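Local coordinates for protein peptidyl-prolyl cis-trans isomerase ([Pseudomonas syringae] pv. tomato str. DC3000, PDB 5XB0) that probably catalyses the cis-trans isomerisation of peptide bonds that precede proline, through the FKBP-type domain that makes up most of this chain, at residues V52-V57 against Q73-D78; M91-K96 against I126-V131; S79-W84 against L99-D104. All coordinates share one frame; numbering follows the deposited sequence.

After helix 6-21 and the short strands 27-28 and 34-37, the chain enters strand 51-59, leaves through strand 65-68 and returns as strand 73-76. Contact 1 closes that excursion by pairing 52-57 with 73-78. Strand 73-76 leads into 79-84 and the short helix 82-87, and from there the other two contacts cross: 79-84 reaches forward to 99-104 in contact 3, while 91-96, lying between those two segments, pairs with 126-131 in contact 2. Strand 51-59 pairs with 73-76 along one edge and with 122-132, which carries contact 2, along the other, where Glu53 bonds to Ile129 and Ala130. Trp84 packs against Tyr56, Phe75 and Ile126, tying the helix to the concave side of the sheet.

Contact 1. Residues V52-V57 against Q73-D78; sequences VEVRYV and QWFRLD
The indole of Trp74 carries Glu53 on one face: CB sits over the centre of the six-membered ring, 3.5 Å from its centroid, a CH-pi contact. With CG anti to the backbone N (chi1 -171°) and the chain extended, the Glu53 carboxylate follows the indole, stacked with the planes 15° apart. At the indole edge a water in the ring plane accepts from Trp74 NE1 (3.0 Å) and donates to Glu53 OE2. This is one margin of the curved antiparallel sheet of the FKBP fold, where strand 73-76 lines up against strand 51-59 through four backbone bonds, two joining Val52 with Phe75 and two joining Val54 with Gln73. On the other face of the sheet the Phe75 ring is met at its edge, in plane, by Val54 CG2, 3.7 Å from CD2. Tyr56 CE1 also comes to that edge, 3.7 Å from Phe75 CE2, with the two ring planes 67° apart. Gln73 OE1 lies at the edge of the tyrosine ring, though the Tyr56 hydroxyl has its hydrogen bond with Asp67. Further along the same face, Val52 CG1 lies 4.0 Å from Leu77 CD2, the two side chains meeting at about a right angle.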
loop_
_atom_site.group_PDB
_atom_site.type_symbol
_atom_site.label_atom_id
_atom_site.label_comp_id
_atom_site.label_asym_id
_atom_site.label_seq_id
_atom_site.Cartn_x
_atom_site.Cartn_y
_atom_site.Cartn_z
ATOM N N VAL A 52 7.120 10.359 -6.739
ATOM C CA VAL A 52 7.970 9.216 -6.434
ATOM C C VAL A 52 8.223 8.406 -7.688
ATOM O O VAL A 52 7.342 8.253 -8.533
ATOM C CB VAL A 52 7.343 8.303 -5.353
ATOM C CG1 VAL A 52 7.224 9.059 -4.048
ATOM C CG2 VAL A 52 5.962 7.761 -5.778
ATOM N N GLU A 53 9.445 7.915 -7.829
ATOM C CA GLU A 53 9.755 6.970 -8.893
ATOM C C GLU A 53 9.942 5.631 -8.214
ATOM O O GLU A 53 10.813 5.488 -7.353
ATOM C CB GLU A 53 11.004 7.377 -9.675
ATOM C CG GLU A 53 11.223 6.536 -10.935
ATOM C CD GLU A 53 12.560 6.802 -11.613
ATOM O OE1 GLU A 53 13.523 7.205 -10.928
ATOM O OE2 GLU A 53 12.651 6.613 -12.847
ATOM N N VAL A 54 9.119 4.650 -8.581
ATOM C CA VAL A 54 9.079 3.396 -7.849
ATOM C C VAL A 54 9.101 2.165 -8.747
ATOM O O VAL A 54 8.724 2.222 -9.912
ATOM C CB VAL A 54 7.815 3.306 -6.958
ATOM C CG1 VAL A 54 7.881 4.352 -5.837
ATOM C CG2 VAL A 54 6.539 3.458 -7.809
ATOM N N ARG A 55 9.571 1.057 -8.185
ATOM C CA ARG A 55 9.177 -0.264 -8.645
ATOM C C ARG A 55 8.201 -0.788 -7.617
ATOM O O ARG A 55 8.354 -0.514 -6.423
ATOM C CB ARG A 55 10.367 -1.212 -8.754
ATOM C CG ARG A 55 11.405 -0.832 -9.756
ATOM C CD ARG A 55 12.421 -1.955 -9.884
ATOM N NE ARG A 55 13.312 -1.710 -11.002
ATOM C CZ ARG A 55 14.447 -1.036 -10.898
ATOM N NH1 ARG A 55 14.831 -0.562 -9.721
ATOM N NH2 ARG A 55 15.204 -0.850 -11.967
ATOM N N TYR A 56 7.208 -1.556 -8.051
ATOM C CA TYR A 56 6.235 -2.060 -7.095
ATOM C C TYR A 56 5.569 -3.344 -7.563
ATOM O O TYR A 56 5.481 -3.631 -8.750
ATOM C CB TYR A 56 5.159 -1.008 -6.796
ATOM C CG TYR A 56 4.229 -0.725 -7.954
ATOM C CD1 TYR A 56 4.588 0.178 -8.948
ATOM C CD2 TYR A 56 2.996 -1.363 -8.061
ATOM C CE1 TYR A 56 3.747 0.434 -10.035
ATOM C CE2 TYR A 56 2.146 -1.115 -9.149
ATOM C CZ TYR A 56 2.525 -0.203 -10.120
ATOM O OH TYR A 56 1.699 0.053 -11.196
ATOM N N VAL A 57 5.095 -4.102 -6.586
ATOM C CA VAL A 57 4.208 -5.225 -6.840
ATOM C C VAL A 57 3.036 -5.066 -5.888
ATOM O O VAL A 57 3.231 -4.926 -4.688
ATOM C CB VAL A 57 4.894 -6.580 -6.625
ATOM C CG1 VAL A 57 3.896 -7.709 -6.904
ATOM C CG2 VAL A 57 6.088 -6.720 -7.549
ATOM N N GLN A 73 8.788 3.717 -12.354
ATOM C CA GLN A 73 7.642 4.485 -12.816
ATOM C C GLN A 73 7.381 5.677 -11.904
ATOM O O GLN A 73 7.373 5.518 -10.689
ATOM C CB GLN A 73 6.414 3.573 -12.866
ATOM C CG GLN A 73 5.193 4.196 -13.461
ATOM C CD GLN A 73 4.137 3.170 -13.810
ATOM O OE1 GLN A 73 4.289 1.970 -13.536
ATOM N NE2 GLN A 73 3.052 3.635 -14.422
ATOM N N TRP A 74 7.154 6.853 -12.498
ATOM C CA TRP A 74 6.822 8.073 -11.752
ATOM C C TRP A 74 5.333 8.197 -11.446
ATOM O O TRP A 74 4.486 7.974 -12.326
ATOM C CB TRP A 74 7.263 9.320 -12.525
ATOM C CG TRP A 74 8.741 9.555 -12.539
ATOM C CD1 TRP A 74 9.610 9.260 -13.547
ATOM C CD2 TRP A 74 9.523 10.144 -11.493
ATOM N NE1 TRP A 74 10.885 9.628 -13.195
ATOM C CE2 TRP A 74 10.857 10.182 -11.940
ATOM C CE3 TRP A 74 9.225 10.642 -10.222
ATOM C CZ2 TRP A 74 11.898 10.680 -11.155
ATOM C CZ3 TRP A 74 10.262 11.157 -9.449
ATOM C CH2 TRP A 74 11.579 11.165 -9.918
ATOM N N PHE A 75 5.027 8.572 -10.202
ATOM C CA PHE A 75 3.654 8.866 -9.763
ATOM C C PHE A 75 3.616 10.153 -8.946
ATOM O O PHE A 75 4.529 10.424 -8.173
ATOM C CB PHE A 75 3.092 7.736 -8.902
ATOM C CG PHE A 75 2.936 6.438 -9.616
ATOM C CD1 PHE A 75 1.902 6.251 -10.523
ATOM C CD2 PHE A 75 3.809 5.393 -9.374
ATOM C CE1 PHE A 75 1.750 5.042 -11.173
ATOM C CE2 PHE A 75 3.659 4.182 -10.024
ATOM C CZ PHE A 75 2.627 4.008 -10.926
ATOM N N ARG A 76 2.549 10.932 -9.096
ATOM C CA ARG A 76 2.291 12.045 -8.185
ATOM C C ARG A 76 1.666 11.522 -6.904
ATOM O O ARG A 76 0.663 10.803 -6.951
ATOM C CB ARG A 76 1.363 13.080 -8.831
ATOM C CG ARG A 76 2.023 13.884 -9.911
ATOM C CD ARG A 76 1.062 14.855 -10.554
ATOM N NE ARG A 76 0.478 15.773 -9.581
ATOM C CZ ARG A 76 0.147 17.030 -9.856
ATOM N NH1 ARG A 76 0.358 17.520 -11.072
ATOM N NH2 ARG A 76 -0.382 17.799 -8.916
ATOM N N LEU A 77 2.249 11.869 -5.761
ATOM C CA LEU A 77 1.686 11.426 -4.483
ATOM C C LEU A 77 0.274 11.958 -4.242
ATOM O O LEU A 77 -0.512 11.324 -3.534
ATOM C CB LEU A 77 2.592 11.837 -3.321
ATOM C CG LEU A 77 3.765 10.903 -3.043
ATOM C CD1 LEU A 77 4.342 11.208 -1.676
ATOM C CD2 LEU A 77 3.350 9.435 -3.134
ATOM N N ASP A 78 -0.065 13.109 -4.819
ATOM C CA ASP A 78 -1.402 13.654 -4.607
ATOM C C ASP A 78 -2.446 12.994 -5.506
ATOM O O ASP A 78 -3.624 13.374 -5.487
ATOM C CB ASP A 78 -1.423 15.188 -4.793
ATOM C CG ASP A 78 -1.087 15.651 -6.215
ATOM O OD1 ASP A 78 -1.066 14.846 -7.176
ATOM O OD2 ASP A 78 -0.848 16.871 -6.367
HETATM O O HOH W 1 13.608 9.218 -14.417
#

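Contact 2. Residues M91-K96 against I126-V131; sequences MPTGAK and IELIAV
Gly94 N donates to Leu128 O (2.8 Å) and Leu128 N to Ala95 O (3.1 Å), so the type II turn Pro92-Ala95 docks by its backbone on strand 126-131, with the positive phi of Gly94 (103°) at the third position. Under the turn, Leu128 CD2 presses to 3.2 Å from Met91 O, a buried carbonyl oxygen that has no polar partner in the model. Met91, its CG anti to the backbone N (chi1 -169°) and the chain extended beyond, lies antiparallel alongside Leu128, SD 3.9 Å from Leu128 CB, and CE reaches on to 3.4 Å from Ile126 O. Thr93 straddles the far end: OG1 bonds to Pro44 O and accepts from a water held by Val131 N, while CG2 lies against Ile129 O. Lys96 and Glu127 run side by side, CG to CG 3.8 Å, but Lys96 NZ bonds to Thr39 OG1. A second water donates to Gly94 O. Thus the connection from helix 82-87 is laid along strand 122-132 just before strand 96-101 begins as its neighbour, while on the other edge Ile129 and Ala130 form a classic beta bulge opposite Glu53 of strand 51-59.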
loop_
_atom_site.group_PDB
_atom_site.type_symbol
_atom_site.label_atom_id
_atom_site.label_comp_id
_atom_site.label_asym_id
_atom_site.label_seq_id
_atom_site.Cartn_x
_atom_site.Cartn_y
_atom_site.Cartn_z
ATOM N N MET A 91 9.261 7.494 3.504
ATOM C CA MET A 91 10.166 6.539 2.883
ATOM C C MET A 91 11.375 7.202 2.233
ATOM O O MET A 91 11.221 8.039 1.353
ATOM C CB MET A 91 9.406 5.727 1.837
ATOM C CG MET A 91 10.192 4.540 1.331
ATOM S SD MET A 91 9.214 3.550 0.189
ATOM C CE MET A 91 10.324 2.164 -0.079
ATOM N N PRO A 92 12.591 6.832 2.662
ATOM C CA PRO A 92 13.793 7.416 2.054
ATOM C C PRO A 92 14.154 6.739 0.730
ATOM O O PRO A 92 13.971 5.527 0.592
ATOM C CB PRO A 92 14.877 7.171 3.109
ATOM C CG PRO A 92 14.428 5.942 3.819
ATOM C CD PRO A 92 12.914 5.926 3.780
ATOM N N THR A 93 14.657 7.514 -0.224
ATOM C CA THR A 93 15.100 6.941 -1.490
ATOM C C THR A 93 16.114 5.827 -1.229
ATOM O O THR A 93 16.992 5.959 -0.373
ATOM C CB THR A 93 15.694 8.011 -2.398
ATOM O OG1 THR A 93 14.680 8.983 -2.699
ATOM C CG2 THR A 93 16.185 7.406 -3.690
ATOM N N GLY A 94 15.960 4.705 -1.924
ATOM C CA GLY A 94 16.839 3.565 -1.724
ATOM C C GLY A 94 16.217 2.452 -0.892
ATOM O O GLY A 94 16.661 1.297 -0.936
ATOM N N ALA A 95 15.196 2.785 -0.117
ATOM C CA ALA A 95 14.558 1.773 0.722
ATOM C C ALA A 95 13.690 0.817 -0.102
ATOM O O ALA A 95 13.249 1.150 -1.209
ATOM C CB ALA A 95 13.721 2.431 1.808
ATOM N N LYS A 96 13.465 -0.370 0.456
ATOM C CA LYS A 96 12.477 -1.329 -0.049
ATOM C C LYS A 96 11.557 -1.659 1.115
ATOM O O LYS A 96 12.019 -2.150 2.157
ATOM C CB LYS A 96 13.131 -2.609 -0.584
ATOM C CG LYS A 96 14.139 -2.402 -1.709
ATOM C CD LYS A 96 14.357 -3.710 -2.483
ATOM C CE LYS A 96 15.764 -3.812 -3.058
ATOM N NZ LYS A 96 16.785 -4.021 -1.988
ATOM N N ILE A 126 7.409 -2.190 -2.401
ATOM C CA ILE A 126 7.794 -0.967 -3.097
ATOM C C ILE A 126 9.273 -0.677 -2.919
ATOM O O ILE A 126 9.784 -0.721 -1.809
ATOM C CB ILE A 126 6.987 0.244 -2.581
ATOM C CG1 ILE A 126 5.490 0.008 -2.775
ATOM C CG2 ILE A 126 7.433 1.530 -3.271
ATOM C CD1 ILE A 126 4.633 1.084 -2.184
ATOM N N GLU A 127 9.957 -0.404 -4.022
ATOM C CA GLU A 127 11.323 0.111 -3.984
ATOM C C GLU A 127 11.299 1.567 -4.416
ATOM O O GLU A 127 10.805 1.887 -5.500
ATOM C CB GLU A 127 12.256 -0.692 -4.892
ATOM C CG GLU A 127 13.702 -0.187 -4.803
ATOM C CD GLU A 127 14.672 -0.964 -5.661
ATOM O OE1 GLU A 127 15.887 -0.890 -5.367
ATOM O OE2 GLU A 127 14.227 -1.632 -6.625
ATOM N N LEU A 128 11.807 2.458 -3.570
ATOM C CA LEU A 128 11.799 3.872 -3.922
ATOM C C LEU A 128 13.117 4.230 -4.622
ATOM O O LEU A 128 14.188 4.233 -4.014
ATOM C CB LEU A 128 11.569 4.736 -2.681
ATOM C CG LEU A 128 11.439 6.234 -2.948
ATOM C CD1 LEU A 128 10.256 6.586 -3.876
ATOM C CD2 LEU A 128 11.304 6.972 -1.639
ATOM N N ILE A 129 13.028 4.526 -5.911
ATOM C CA ILE A 129 14.207 4.751 -6.738
ATOM C C ILE A 129 14.655 6.208 -6.709
ATOM O O ILE A 129 15.856 6.510 -6.714
ATOM C CB ILE A 129 13.931 4.332 -8.199
ATOM C CG1 ILE A 129 13.445 2.885 -8.252
ATOM C CG2 ILE A 129 15.168 4.510 -9.070
ATOM C CD1 ILE A 129 14.411 1.918 -7.645
ATOM N N ALA A 130 13.676 7.109 -6.690
ATOM C CA ALA A 130 13.942 8.539 -6.714
ATOM C C ALA A 130 12.696 9.312 -6.296
ATOM O O ALA A 130 11.588 8.787 -6.289
ATOM C CB ALA A 130 14.394 8.979 -8.096
ATOM N N VAL A 131 12.902 10.562 -5.917
ATOM C CA VAL A 131 11.799 11.467 -5.636
ATOM C C VAL A 131 12.070 12.780 -6.339
ATOM O O VAL A 131 13.208 13.076 -6.709
ATOM C CB VAL A 131 11.602 11.727 -4.121
ATOM C CG1 VAL A 131 11.349 10.410 -3.362
ATOM C CG2 VAL A 131 12.786 12.480 -3.551
HETATM O O HOH W 2 15.747 10.877 -4.659
HETATM O O HOH W 3 16.556 -0.698 -2.964
#

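Contact 3. Residues S79-W84 against L99-D104; sequences SVISGW and LVIPSD
Ser82 OG is gripped by two groups: it bonds to Gln105 OE1 and accepts from a water 2.7 Å away. The same water gives its other hydrogen to Asp104 O at 2.8 Å, bridging a serine hydroxyl and a carbonyl that stand too far apart to bond directly. One residue on, Gly83 has no side chain to hold the helix off the strand; its CA comes within 4.0 Å of Ile101 CG2, and the two CA atoms are 6.1 Å apart. The rest of the contact is apolar. Ile101 turns CG1 anti to its carbonyl carbon (chi1 -57°) and extends onward (chi2 177°), which brings CD1 to the indole edge of Trp84, in the ring plane and 3.6 Å from CD1 of that ring. This is where the short helix of an FKBP domain lies against the sheet that wraps it; as in other FKBPs, the tryptophan probably floors the substrate pocket. Trp84 also makes edge-to-face pairs with Tyr56 and Phe124. Beside it, Ile81 at the N-cap position places CG1 between its backbone N and carbonyl carbon (chi1 52°) and then extends, CD1 lying 4.1 Å from Ile101 CD1. Its backbone N bonds to a tartrate, probably from the crystallisation liquor, and its O accepts a weak bond from Trp84 N at 3.0 Å.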
loop_
_atom_site.group_PDB
_atom_site.type_symbol
_atom_site.label_atom_id
_atom_site.label_comp_id
_atom_site.label_asym_id
_atom_site.label_seq_id
_atom_site.Cartn_x
_atom_site.Cartn_y
_atom_site.Cartn_z
ATOM N N SER A 79 -2.031 11.998 -6.286
ATOM C CA SER A 79 -2.916 11.443 -7.297
ATOM C C SER A 79 -2.989 9.925 -7.271
ATOM O O SER A 79 -3.512 9.307 -8.202
ATOM C CB SER A 79 -2.475 11.905 -8.686
ATOM O OG SER A 79 -2.627 13.301 -8.812
ATOM N N VAL A 80 -2.476 9.327 -6.204
ATOM C CA VAL A 80 -2.520 7.881 -6.015
ATOM C C VAL A 80 -3.427 7.545 -4.828
ATOM O O VAL A 80 -3.973 8.449 -4.182
ATOM C CB VAL A 80 -1.110 7.287 -5.775
ATOM C CG1 VAL A 80 -0.259 7.421 -7.035
ATOM C CG2 VAL A 80 -0.442 7.963 -4.592
ATOM N N ILE A 81 -3.598 6.257 -4.538
ATOM C CA ILE A 81 -4.433 5.884 -3.394
ATOM C C ILE A 81 -3.864 6.531 -2.138
ATOM O O ILE A 81 -2.648 6.716 -2.011
ATOM C CB ILE A 81 -4.554 4.352 -3.195
ATOM C CG1 ILE A 81 -3.185 3.691 -3.150
ATOM C CG2 ILE A 81 -5.412 3.725 -4.306
ATOM C CD1 ILE A 81 -3.227 2.248 -2.692
ATOM N N SER A 82 -4.746 6.916 -1.224
ATOM C CA SER A 82 -4.318 7.751 -0.114
ATOM C C SER A 82 -3.316 7.045 0.796
ATOM O O SER A 82 -2.507 7.709 1.431
ATOM C CB SER A 82 -5.536 8.251 0.680
ATOM O OG SER A 82 -6.369 7.189 1.079
ATOM N N GLY A 83 -3.336 5.715 0.836
ATOM C CA GLY A 83 -2.368 4.977 1.625
ATOM C C GLY A 83 -0.942 5.186 1.132
ATOM O O GLY A 83 -0.004 5.213 1.921
ATOM N N TRP A 84 -0.768 5.326 -0.183
ATOM C CA TRP A 84 0.561 5.674 -0.710
ATOM C C TRP A 84 0.930 7.111 -0.339
ATOM O O TRP A 84 2.064 7.399 0.052
ATOM C CB TRP A 84 0.616 5.523 -2.234
ATOM C CG TRP A 84 0.880 4.132 -2.750
ATOM C CD1 TRP A 84 0.455 2.955 -2.207
ATOM C CD2 TRP A 84 1.627 3.793 -3.920
ATOM N NE1 TRP A 84 0.895 1.897 -2.971
ATOM C CE2 TRP A 84 1.612 2.388 -4.031
ATOM C CE3 TRP A 84 2.303 4.545 -4.890
ATOM C CZ2 TRP A 84 2.257 1.716 -5.069
ATOM C CZ3 TRP A 84 2.948 3.873 -5.927
ATOM C CH2 TRP A 84 2.913 2.475 -6.007
ATOM N N LEU A 99 4.184 -2.661 2.387
ATOM C CA LEU A 99 3.072 -1.901 2.953
ATOM C C LEU A 99 1.808 -2.725 2.917
ATOM O O LEU A 99 1.462 -3.272 1.873
ATOM C CB LEU A 99 2.827 -0.603 2.176
ATOM C CG LEU A 99 3.935 0.437 2.117
ATOM C CD1 LEU A 99 3.446 1.654 1.328
ATOM C CD2 LEU A 99 4.368 0.848 3.524
ATOM N N VAL A 100 1.094 -2.781 4.032
ATOM C CA VAL A 100 -0.244 -3.353 4.045
ATOM C C VAL A 100 -1.205 -2.204 4.272
ATOM O O VAL A 100 -1.106 -1.501 5.273
ATOM C CB VAL A 100 -0.427 -4.422 5.140
ATOM C CG1 VAL A 100 -1.804 -5.061 5.029
ATOM C CG2 VAL A 100 0.647 -5.495 5.017
ATOM N N ILE A 101 -2.116 -2.010 3.330
ATOM C CA ILE A 101 -2.961 -0.820 3.309
ATOM C C ILE A 101 -4.416 -1.227 3.493
ATOM O O ILE A 101 -4.945 -2.020 2.702
ATOM C CB ILE A 101 -2.763 -0.048 1.976
ATOM C CG1 ILE A 101 -1.273 0.301 1.817
ATOM C CG2 ILE A 101 -3.633 1.196 1.916
ATOM C CD1 ILE A 101 -0.925 0.995 0.524
ATOM N N PRO A 102 -5.074 -0.698 4.542
ATOM C CA PRO A 102 -6.497 -1.016 4.743
ATOM C C PRO A 102 -7.337 -0.509 3.597
ATOM O O PRO A 102 -6.948 0.452 2.921
ATOM C CB PRO A 102 -6.854 -0.295 6.056
ATOM C CG PRO A 102 -5.851 0.792 6.171
ATOM C CD PRO A 102 -4.576 0.278 5.527
ATOM N N SER A 103 -8.470 -1.161 3.353
ATOM C CA SER A 103 -9.238 -0.826 2.165
ATOM C C SER A 103 -9.692 0.623 2.203
ATOM O O SER A 103 -9.825 1.236 1.141
ATOM C CB SER A 103 -10.439 -1.762 1.977
ATOM O OG SER A 103 -11.472 -1.499 2.905
ATOM N N ASP A 104 -9.890 1.210 3.391
ATOM C CA ASP A 104 -10.358 2.599 3.396
ATOM C C ASP A 104 -9.244 3.585 3.009
ATOM O O ASP A 104 -9.490 4.780 2.857
ATOM C CB ASP A 104 -11.024 2.989 4.741
ATOM C CG ASP A 104 -10.107 2.895 5.956
ATOM O OD1 ASP A 104 -8.874 2.907 5.818
ATOM O OD2 ASP A 104 -10.661 2.855 7.086
HETATM O O HOH W 4 -9.058 6.692 0.862
#